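Local coordinates for protein F420-dependent methylenetetrahydromethanopterin dehydrogenase (Methanopyrus kandleri, PDB 1QV9) that catalyses the reversible reduction of methenyl-tetrahydromethanopterin to methylene-tetrahydromethanopterin with coenzyme F420 as partner, a step in methanogenesis from carbon dioxide, at residues D107-E110 with E111-L114; R155-Q158 with E159-E163; D184-T187 with L188-R191. One frame throughout, in Å; residues are numbered along the deposited sequence.

Contact 1 (D107-E110 with E111-L114); sequences DEME and EQGL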
ATOM      1  N   ASP A 107      39.751   2.599  18.997  1.00 22.53           N
ATOM      2  CA  ASP A 107      40.933   2.333  19.814  1.00 26.70           C
ATOM      3  C   ASP A 107      41.188   3.482  20.790  1.00 23.39           C
ATOM      4  O   ASP A 107      41.523   3.243  21.947  1.00 24.51           O
ATOM      5  CB  ASP A 107      42.170   2.092  18.926  1.00 28.71           C
ATOM      6  CG  ASP A 107      42.117   0.754  18.204  1.00 36.42           C
ATOM      7  OD1 ASP A 107      41.475  -0.190  18.714  1.00 35.28           O
ATOM      8  OD2 ASP A 107      42.735   0.646  17.130  1.00 40.46           O
ATOM      9  N   GLU A 108      41.022   4.723  20.323  1.00 21.25           N
ATOM     10  CA  GLU A 108      41.196   5.885  21.191  1.00 22.42           C
ATOM     11  C   GLU A 108      40.245   5.806  22.367  1.00 20.86           C
ATOM     12  O   GLU A 108      40.631   6.059  23.497  1.00 20.64           O
ATOM     13  CB  GLU A 108      40.902   7.201  20.454  1.00 26.47           C
ATOM     14  CG  GLU A 108      42.014   7.745  19.602  1.00 35.64           C
ATOM     15  CD  GLU A 108      41.720   9.160  19.080  1.00 38.50           C
ATOM     16  OE1 GLU A 108      41.030   9.955  19.779  1.00 37.48           O
ATOM     17  OE2 GLU A 108      42.201   9.477  17.968  1.00 45.32           O
HETATM   18  N   MSE A 109      38.984   5.468  22.111  0.60 19.47           N
HETATM   19  CA  MSE A 109      38.048   5.408  23.224  0.60 18.96           C
HETATM   20  C   MSE A 109      38.396   4.348  24.232  0.60 19.74           C
HETATM   21  O   MSE A 109      38.260   4.569  25.430  0.60 19.83           O
HETATM   22  CB  MSE A 109      36.606   5.194  22.731  0.60 18.38           C
HETATM   23  CG  MSE A 109      36.046   6.419  22.036  0.60 17.00           C
HETATM   24 SE   MSE A 109      34.168   6.283  21.524  0.60 18.06          SE
HETATM   25  CE  MSE A 109      34.366   5.018  20.023  0.60 14.95           C
ATOM     26  N   GLU A 110      38.848   3.188  23.759  1.00 19.42           N
ATOM     27  CA  GLU A 110      39.191   2.126  24.706  1.00 20.05           C
ATOM     28  C   GLU A 110      40.368   2.587  25.566  1.00 19.06           C
ATOM     29  O   GLU A 110      40.387   2.359  26.761  1.00 22.40           O
ATOM     30  CB  GLU A 110      39.497   0.821  23.963  1.00 22.14           C
ATOM     31  CG  GLU A 110      38.272   0.337  23.173  1.00 23.91           C
ATOM     32  CD  GLU A 110      38.478  -0.965  22.426  1.00 31.46           C
ATOM     33  OE1 GLU A 110      39.601  -1.510  22.464  1.00 32.20           O
ATOM     34  OE2 GLU A 110      37.515  -1.439  21.784  1.00 29.87           O
ATOM     35  N   GLU A 111      41.315   3.281  24.956  1.00 21.47           N
ATOM     36  CA  GLU A 111      42.463   3.802  25.702  1.00 24.62           C
ATOM     37  C   GLU A 111      42.000   4.881  26.698  1.00 24.87           C
ATOM     38  O   GLU A 111      42.580   5.032  27.766  1.00 25.27           O
ATOM     39  CB  GLU A 111      43.489   4.407  24.743  1.00 26.52           C
ATOM     40  CG  GLU A 111      44.765   4.875  25.446  1.00 39.95           C
ATOM     41  CD  GLU A 111      45.746   5.556  24.502  1.00 49.74           C
ATOM     42  OE1 GLU A 111      46.048   4.977  23.432  1.00 55.75           O
ATOM     43  OE2 GLU A 111      46.222   6.667  24.836  1.00 54.41           O
ATOM     44  N   GLN A 112      40.929   5.600  26.347  1.00 21.80           N
ATOM     45  CA  GLN A 112      40.379   6.660  27.185  1.00 23.24           C
ATOM     46  C   GLN A 112      39.521   6.093  28.288  1.00 22.46           C
ATOM     47  O   GLN A 112      39.006   6.841  29.110  1.00 23.26           O
ATOM     48  CB  GLN A 112      39.545   7.659  26.334  1.00 21.90           C
ATOM     49  CG  GLN A 112      40.368   8.544  25.430  1.00 22.70           C
ATOM     50  CD  GLN A 112      39.516   9.365  24.454  1.00 24.95           C
ATOM     51  OE1 GLN A 112      38.604   8.839  23.829  1.00 20.93           O
ATOM     52  NE2 GLN A 112      39.847  10.644  24.293  1.00 22.30           N
ATOM     53  N   GLY A 113      39.325   4.771  28.283  1.00 18.64           N
ATOM     54  CA  GLY A 113      38.545   4.141  29.321  1.00 19.62           C
ATOM     55  C   GLY A 113      37.063   4.406  29.157  1.00 17.57           C
ATOM     56  O   GLY A 113      36.309   4.309  30.116  1.00 18.39           O
ATOM     57  N   LEU A 114      36.664   4.698  27.925  1.00 18.15           N
ATOM     58  CA  LEU A 114      35.261   5.002  27.642  1.00 18.94           C
ATOM     59  C   LEU A 114      34.512   3.846  27.009  1.00 18.17           C
ATOM     60  O   LEU A 114      35.092   3.091  26.236  1.00 20.94           O
ATOM     61  CB  LEU A 114      35.190   6.184  26.666  1.00 17.42           C
ATOM     62  CG  LEU A 114      35.763   7.514  27.141  1.00 19.70           C
ATOM     63  CD1 LEU A 114      35.871   8.472  25.928  1.00 22.43           C
ATOM     64  CD2 LEU A 114      34.904   8.105  28.252  1.00 22.07           C
TER

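Contact 2 (R155-Q158 with E159-E163); sequences RVVQ and EAFDE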
ATOM      1  N   ARG A 155      16.029  -1.861  21.385  1.00 16.20           N
ATOM      2  CA  ARG A 155      15.976  -2.813  22.497  1.00 17.41           C
ATOM      3  C   ARG A 155      17.403  -3.198  22.877  1.00 17.14           C
ATOM      4  O   ARG A 155      17.685  -3.473  24.042  1.00 17.84           O
ATOM      5  CB  ARG A 155      15.154  -4.072  22.163  1.00 16.51           C
ATOM      6  CG  ARG A 155      14.492  -4.679  23.430  1.00 19.84           C
ATOM      7  CD  ARG A 155      13.744  -5.937  23.146  1.00 20.14           C
ATOM      8  NE  ARG A 155      12.731  -5.825  22.099  1.00 20.50           N
ATOM      9  CZ  ARG A 155      11.537  -5.277  22.260  1.00 16.98           C
ATOM     10  NH1 ARG A 155      10.705  -5.228  21.246  1.00 20.84           N
ATOM     11  NH2 ARG A 155      11.178  -4.800  23.431  1.00 23.68           N
ATOM     12  N   VAL A 156      18.322  -3.247  21.914  1.00 15.24           N
ATOM     13  CA  VAL A 156      19.715  -3.559  22.234  1.00 15.58           C
ATOM     14  C   VAL A 156      20.283  -2.446  23.144  1.00 17.75           C
ATOM     15  O   VAL A 156      21.024  -2.694  24.108  1.00 17.93           O
ATOM     16  CB  VAL A 156      20.583  -3.611  20.953  1.00 17.03           C
ATOM     17  CG1 VAL A 156      22.024  -3.902  21.298  1.00 19.61           C
ATOM     18  CG2 VAL A 156      20.045  -4.700  20.002  1.00 17.67           C
ATOM     19  N   VAL A 157      19.968  -1.191  22.797  1.00 16.52           N
ATOM     20  CA  VAL A 157      20.436  -0.056  23.595  1.00 14.88           C
ATOM     21  C   VAL A 157      19.823  -0.078  24.978  1.00 16.47           C
ATOM     22  O   VAL A 157      20.533   0.167  25.953  1.00 19.09           O
ATOM     23  CB  VAL A 157      20.107   1.292  22.833  1.00 17.77           C
ATOM     24  CG1 VAL A 157      20.551   2.509  23.616  1.00 18.23           C
ATOM     25  CG2 VAL A 157      20.787   1.282  21.483  1.00 18.18           C
ATOM     26  N   GLN A 158      18.526  -0.362  25.055  1.00 16.13           N
ATOM     27  CA  GLN A 158      17.807  -0.442  26.323  1.00 18.74           C
ATOM     28  C   GLN A 158      18.506  -1.485  27.190  1.00 18.48           C
ATOM     29  O   GLN A 158      18.802  -1.211  28.360  1.00 19.80           O
ATOM     30  CB  GLN A 158      16.350  -0.858  26.095  1.00 21.41           C
ATOM     31  CG  GLN A 158      15.530  -1.046  27.390  1.00 18.94           C
ATOM     32  CD  GLN A 158      14.254  -1.893  27.247  1.00 26.23           C
ATOM     33  OE1 GLN A 158      13.761  -2.158  26.142  1.00 26.02           O
ATOM     34  NE2 GLN A 158      13.689  -2.305  28.400  1.00 21.47           N
ATOM     35  N   GLU A 159      18.788  -2.652  26.614  1.00 16.62           N
ATOM     36  CA  GLU A 159      19.416  -3.714  27.426  1.00 18.55           C
ATOM     37  C   GLU A 159      20.773  -3.330  27.947  1.00 21.17           C
ATOM     38  O   GLU A 159      21.107  -3.582  29.119  1.00 21.80           O
ATOM     39  CB  GLU A 159      19.537  -5.004  26.625  1.00 23.82           C
ATOM     40  CG  GLU A 159      18.253  -5.731  26.372  1.00 31.95           C
ATOM     41  CD  GLU A 159      18.499  -7.022  25.585  1.00 33.05           C
ATOM     42  OE1 GLU A 159      19.670  -7.285  25.191  1.00 38.81           O
ATOM     43  OE2 GLU A 159      17.526  -7.759  25.367  1.00 39.71           O
ATOM     44  N   ALA A 160      21.584  -2.726  27.090  1.00 16.78           N
ATOM     45  CA  ALA A 160      22.918  -2.335  27.515  1.00 16.57           C
ATOM     46  C   ALA A 160      22.877  -1.353  28.685  1.00 18.65           C
ATOM     47  O   ALA A 160      23.664  -1.455  29.639  1.00 21.41           O
ATOM     48  CB  ALA A 160      23.693  -1.719  26.355  1.00 18.32           C
ATOM     49  N   PHE A 161      21.973  -0.376  28.620  1.00 18.53           N
ATOM     50  CA  PHE A 161      21.882   0.586  29.705  1.00 17.73           C
ATOM     51  C   PHE A 161      21.218   0.018  30.927  1.00 18.65           C
ATOM     52  O   PHE A 161      21.596   0.391  32.035  1.00 20.86           O
ATOM     53  CB  PHE A 161      21.173   1.879  29.228  1.00 18.54           C
ATOM     54  CG  PHE A 161      22.089   2.822  28.525  1.00 20.50           C
ATOM     55  CD1 PHE A 161      21.925   3.088  27.182  1.00 23.82           C
ATOM     56  CD2 PHE A 161      23.174   3.375  29.193  1.00 23.02           C
ATOM     57  CE1 PHE A 161      22.839   3.896  26.485  1.00 26.62           C
ATOM     58  CE2 PHE A 161      24.092   4.171  28.519  1.00 25.05           C
ATOM     59  CZ  PHE A 161      23.925   4.436  27.154  1.00 25.96           C
ATOM     60  N   ASP A 162      20.260  -0.887  30.759  1.00 18.61           N
ATOM     61  CA  ASP A 162      19.615  -1.487  31.928  1.00 18.76           C
ATOM     62  C   ASP A 162      20.664  -2.299  32.724  1.00 22.07           C
ATOM     63  O   ASP A 162      20.635  -2.288  33.956  1.00 19.90           O
ATOM     64  CB  ASP A 162      18.439  -2.351  31.497  1.00 22.56           C
ATOM     65  CG  ASP A 162      17.135  -1.528  31.340  1.00 23.89           C
ATOM     66  OD1 ASP A 162      16.220  -1.983  30.626  1.00 29.93           O
ATOM     67  OD2 ASP A 162      17.029  -0.445  31.971  1.00 31.86           O
ATOM     68  N   GLU A 163      21.576  -2.973  32.025  1.00 20.36           N
ATOM     69  CA  GLU A 163      22.648  -3.738  32.682  1.00 21.31           C
ATOM     70  C   GLU A 163      23.566  -2.777  33.467  1.00 25.29           C
ATOM     71  O   GLU A 163      23.947  -3.034  34.620  1.00 23.42           O
ATOM     72  CB  GLU A 163      23.465  -4.494  31.628  1.00 25.35           C
ATOM     73  CG  GLU A 163      24.645  -5.310  32.186  1.00 37.46           C
ATOM     74  CD  GLU A 163      25.575  -5.831  31.084  1.00 42.05           C
ATOM     75  OE1 GLU A 163      25.087  -6.506  30.152  1.00 47.62           O
ATOM     76  OE2 GLU A 163      26.798  -5.567  31.151  1.00 48.64           O
TER

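Contact 3 (D184-T187 with L188-R191); sequences DRNT and LLER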
ATOM      1  N   ASP A 184      24.669  -3.227  13.806  1.00 16.26           N
ATOM      2  CA  ASP A 184      24.321  -3.189  12.402  1.00 17.91           C
ATOM      3  C   ASP A 184      23.364  -4.296  12.033  1.00 13.60           C
ATOM      4  O   ASP A 184      22.824  -4.987  12.918  1.00 16.92           O
ATOM      5  CB  ASP A 184      25.569  -3.169  11.515  1.00 18.35           C
ATOM      6  CG  ASP A 184      26.345  -4.498  11.509  1.00 24.35           C
ATOM      7  OD1 ASP A 184      25.906  -5.483  12.137  1.00 23.26           O
ATOM      8  OD2 ASP A 184      27.415  -4.545  10.854  1.00 29.72           O
ATOM      9  N   ARG A 185      23.102  -4.432  10.735  1.00 17.70           N
ATOM     10  CA  ARG A 185      22.197  -5.443  10.227  1.00 16.84           C
ATOM     11  C   ARG A 185      22.421  -6.831  10.837  1.00 14.40           C
ATOM     12  O   ARG A 185      21.468  -7.493  11.283  1.00 15.98           O
ATOM     13  CB  ARG A 185      22.350  -5.491   8.699  1.00 19.50           C
ATOM     14  CG  ARG A 185      21.500  -6.525   8.020  1.00 24.68           C
ATOM     15  CD  ARG A 185      22.301  -7.504   7.210  1.00 25.77           C
ATOM     16  NE  ARG A 185      23.222  -6.906   6.246  1.00 18.67           N
ATOM     17  CZ  ARG A 185      24.277  -7.574   5.781  1.00 20.04           C
ATOM     18  NH1 ARG A 185      25.099  -7.022   4.903  1.00 21.57           N
ATOM     19  NH2 ARG A 185      24.530  -8.786   6.239  1.00 21.88           N
ATOM     20  N   ASN A 186      23.679  -7.259  10.917  1.00 17.61           N
ATOM     21  CA  ASN A 186      23.938  -8.589  11.447  1.00 17.17           C
ATOM     22  C   ASN A 186      23.699  -8.777  12.926  1.00 16.94           C
ATOM     23  O   ASN A 186      23.566  -9.903  13.393  1.00 19.19           O
ATOM     24  CB  ASN A 186      25.339  -9.066  11.062  1.00 19.12           C
ATOM     25  CG  ASN A 186      25.423  -9.463   9.574  1.00 20.18           C
ATOM     26  OD1 ASN A 186      24.392  -9.739   8.930  1.00 21.24           O
ATOM     27  ND2 ASN A 186      26.651  -9.504   9.032  1.00 23.61           N
ATOM     28  N   THR A 187      23.646  -7.683  13.681  1.00 17.19           N
ATOM     29  CA  THR A 187      23.355  -7.765  15.105  1.00 15.83           C
ATOM     30  C   THR A 187      22.043  -8.501  15.294  1.00 15.59           C
ATOM     31  O   THR A 187      21.840  -9.236  16.278  1.00 17.52           O
ATOM     32  CB  THR A 187      23.209  -6.318  15.673  1.00 16.39           C
ATOM     33  OG1 THR A 187      24.411  -5.611  15.422  1.00 19.07           O
ATOM     34  CG2 THR A 187      22.939  -6.327  17.179  1.00 18.89           C
ATOM     35  N   LEU A 188      21.126  -8.317  14.342  1.00 16.67           N
ATOM     36  CA  LEU A 188      19.801  -8.902  14.500  1.00 16.40           C
ATOM     37  C   LEU A 188      19.770 -10.440  14.463  1.00 15.69           C
ATOM     38  O   LEU A 188      18.866 -11.057  15.029  1.00 19.39           O
ATOM     39  CB  LEU A 188      18.845  -8.358  13.427  1.00 15.94           C
ATOM     40  CG  LEU A 188      18.694  -6.841  13.386  1.00 18.62           C
ATOM     41  CD1 LEU A 188      17.428  -6.524  12.590  1.00 20.02           C
ATOM     42  CD2 LEU A 188      18.660  -6.245  14.767  1.00 22.21           C
ATOM     43  N   LEU A 189      20.781 -11.022  13.845  1.00 18.43           N
ATOM     44  CA  LEU A 189      20.854 -12.478  13.691  1.00 19.84           C
ATOM     45  C   LEU A 189      20.838 -13.219  15.010  1.00 21.63           C
ATOM     46  O   LEU A 189      20.337 -14.353  15.077  1.00 27.34           O
ATOM     47  CB  LEU A 189      22.111 -12.825  12.903  1.00 19.43           C
ATOM     48  CG  LEU A 189      22.041 -12.464  11.412  1.00 17.66           C
ATOM     49  CD1 LEU A 189      23.447 -12.493  10.814  1.00 18.57           C
ATOM     50  CD2 LEU A 189      21.095 -13.398  10.649  1.00 18.05           C
ATOM     51  N   GLU A 190      21.367 -12.603  16.067  1.00 19.90           N
ATOM     52  CA  GLU A 190      21.392 -13.275  17.367  1.00 21.93           C
ATOM     53  C   GLU A 190      20.476 -12.706  18.447  1.00 24.39           C
ATOM     54  O   GLU A 190      20.632 -12.998  19.637  1.00 27.87           O
ATOM     55  CB  GLU A 190      22.836 -13.309  17.873  1.00 25.34           C
ATOM     56  CG  GLU A 190      23.702 -14.218  17.035  1.00 27.55           C
ATOM     57  CD  GLU A 190      25.162 -14.140  17.431  1.00 28.89           C
ATOM     58  OE1 GLU A 190      25.802 -15.209  17.487  1.00 31.57           O
ATOM     59  OE2 GLU A 190      25.668 -13.028  17.674  1.00 27.62           O
ATOM     60  N   ARG A 191      19.518 -11.884  18.044  1.00 23.99           N
ATOM     61  CA  ARG A 191      18.582 -11.318  18.994  1.00 20.93           C
ATOM     62  C   ARG A 191      17.396 -12.291  19.036  1.00 25.50           C
ATOM     63  O   ARG A 191      17.154 -13.036  18.090  1.00 29.36           O
ATOM     64  CB  ARG A 191      18.111  -9.944  18.502  1.00 22.06           C
ATOM     65  CG  ARG A 191      19.224  -8.891  18.308  1.00 21.33           C
ATOM     66  CD  ARG A 191      19.763  -8.397  19.637  1.00 20.03           C
ATOM     67  NE  ARG A 191      18.685  -7.942  20.501  1.00 21.42           N
ATOM     68  CZ  ARG A 191      18.844  -7.686  21.791  1.00 24.11           C
ATOM     69  NH1 ARG A 191      20.050  -7.838  22.346  1.00 23.80           N
ATOM     70  NH2 ARG A 191      17.803  -7.320  22.535  1.00 22.11           N
TER
HETATM   71  O   HOH W   1      24.753 -11.486  15.227  1.00 27.95           O

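Contact 1 (D107-E110 with E111-L114)
Two backbone bonds, E111 N to D107 O and Q112 N to E108 O (2.9 Å for the latter), carry the helical i-to-i+4 pattern as far as Q112. Beyond it the pattern changes. L114 N reaches back five residues to M109 O at 3.0 Å and is fairly straight, with an angle of 165° at the hydrogen. Enclosed by that bond, G113 N donates to E110 O, approaching from above the carbonyl plane and not along a lone pair. G113 makes the reversal with a phi of 74°.

Of the polar side chains, Q112 lies against the last turn. Its CG is anti to its carbonyl carbon (chi1 -72°), which folds the chain back over that turn, with Q112 CG 3.2 Å from E108 O and Q112 OE1 3.5 Å from M109 CA. OE1 accepts a hydrogen bond from R84 of helix 78-88, the same arginine that forms a salt bridge with E108. Replacing Q112 by an alanine would probably leave R84 without this second acceptor and uncover E108 O.

The apolar part is small: M109, a selenomethionine, and L114 meet with their CB atoms 4.3 Å apart, and both also pack on R84 and on I96 of strand 94-99. Overlapping backbone bonds, a left-handed glycine and an apolar pair bracketing it make up a Schellman motif, here ending helix 106-111 just before strand 115-119.

Contact 2 (R155-Q158 with E159-E163)
Q158 and D162, one helical turn apart, set their side chains askew: the amide and carboxylate planes stand 81° apart. This is i-to-i+4 pairing within the alpha-helix 153-169, which packs against the parallel sheet of the alpha/beta domain. Q158 NE2 reaches D162 OD1 at 3.4 Å, a weak hydrogen bond, and both ends have other partners: NE2 also donates to T264 O, and D162 bonds to H266 through OD1 and to R30 through OD2. The salt bridge to R30 would probably favour the charged form of the carboxylate. Q158 CG, swung anti to the backbone N (chi1 177°), also comes 3.4 Å from D162 OD1.

V157 and F161 lie side by side and point the same way. The valine does not lie over the ring; V157 CG1 meets the edge of the F161 ring in its plane, 3.9 Å from F161 CD1. The phenylalanine continues onto F67, V69 and I117 of the strands, and A160 beside it packs on L181 and I117.

R155 and E159 do not join their charges to each other. R155 is held by E193 and by D133 of the second subunit, while E159 turns to R191. What touches is backbone and aliphatic chain: E159 N donates to R155 O at 2.9 Å, and E159 CG rests 3.3 Å from the same oxygen.

Contact 3 (D184-T187 with L188-R191)
N186 O is gripped twice: L189 N donates to it at 3.0 Å, standing well above the carbonyl plane, and a water donates at 2.7 Å. That water also donates to E190 OE2, so it ties the carboxylate of one segment to the backbone of the other. The bond from L189 belongs to a run of overlapping i-to-i+3 turns that follows strand 180-183 and leads toward helix 197-223. L188 N to R185 O at 3.2 Å precedes it, likewise from above the carbonyl plane, and a weak bond from E190 N to T187 O comes after.

At the start of this run T187 OG1 takes a nearly linear bond from D184 N (2.9 Å, 174° at the hydrogen), closing the threonine side chain back onto the beginning of the turn. D184 OD1 in turn accepts weakly from N186 N, as in an Asx turn.

Side chains follow the same path. N186 and L189 run alongside each other, with L189 CD1 touching N186 OD1 at 3.5 Å. The amide of N186 is tied at both ends, since OD1 accepts a weak bond from R185 NH2 while ND2 donates to E219 of the third subunit, which probably helps to set its rotation. R185 also makes salt bridges to E208 of its own chain and to that same E219, so this turn forms part of the interface between subunits. L188 packs on A203 and L207 of helix 197-223, and L189 and R185 reach M204 of the same helix.

R191 closes the segment. Bends at chi2 (-72°) and chi3 fold its chain back, the guanidinium group going to E159, and R191 CG lies 3.3 Å from T187 O.

Contacts 2 and 3 touch directly, although their centres are 15 Å apart. R191 of contact 3 makes the join: its NH2 forms a salt bridge with E159 OE2 of contact 2 at 2.9 Å, and its NE packs 3.6 Å from V156 CG2. Contact 1 stands apart on the opposite face of the parallel sheet, with about 11 Å between its nearest atoms and those of contact 2, and about 14 Å to contact 3. A magnesium ion is bound about 5 Å from G113 of contact 1. The subunit interfaces also divide them: contact 2 meets the second subunit and contact 3 the third, whereas contact 1 touches neither.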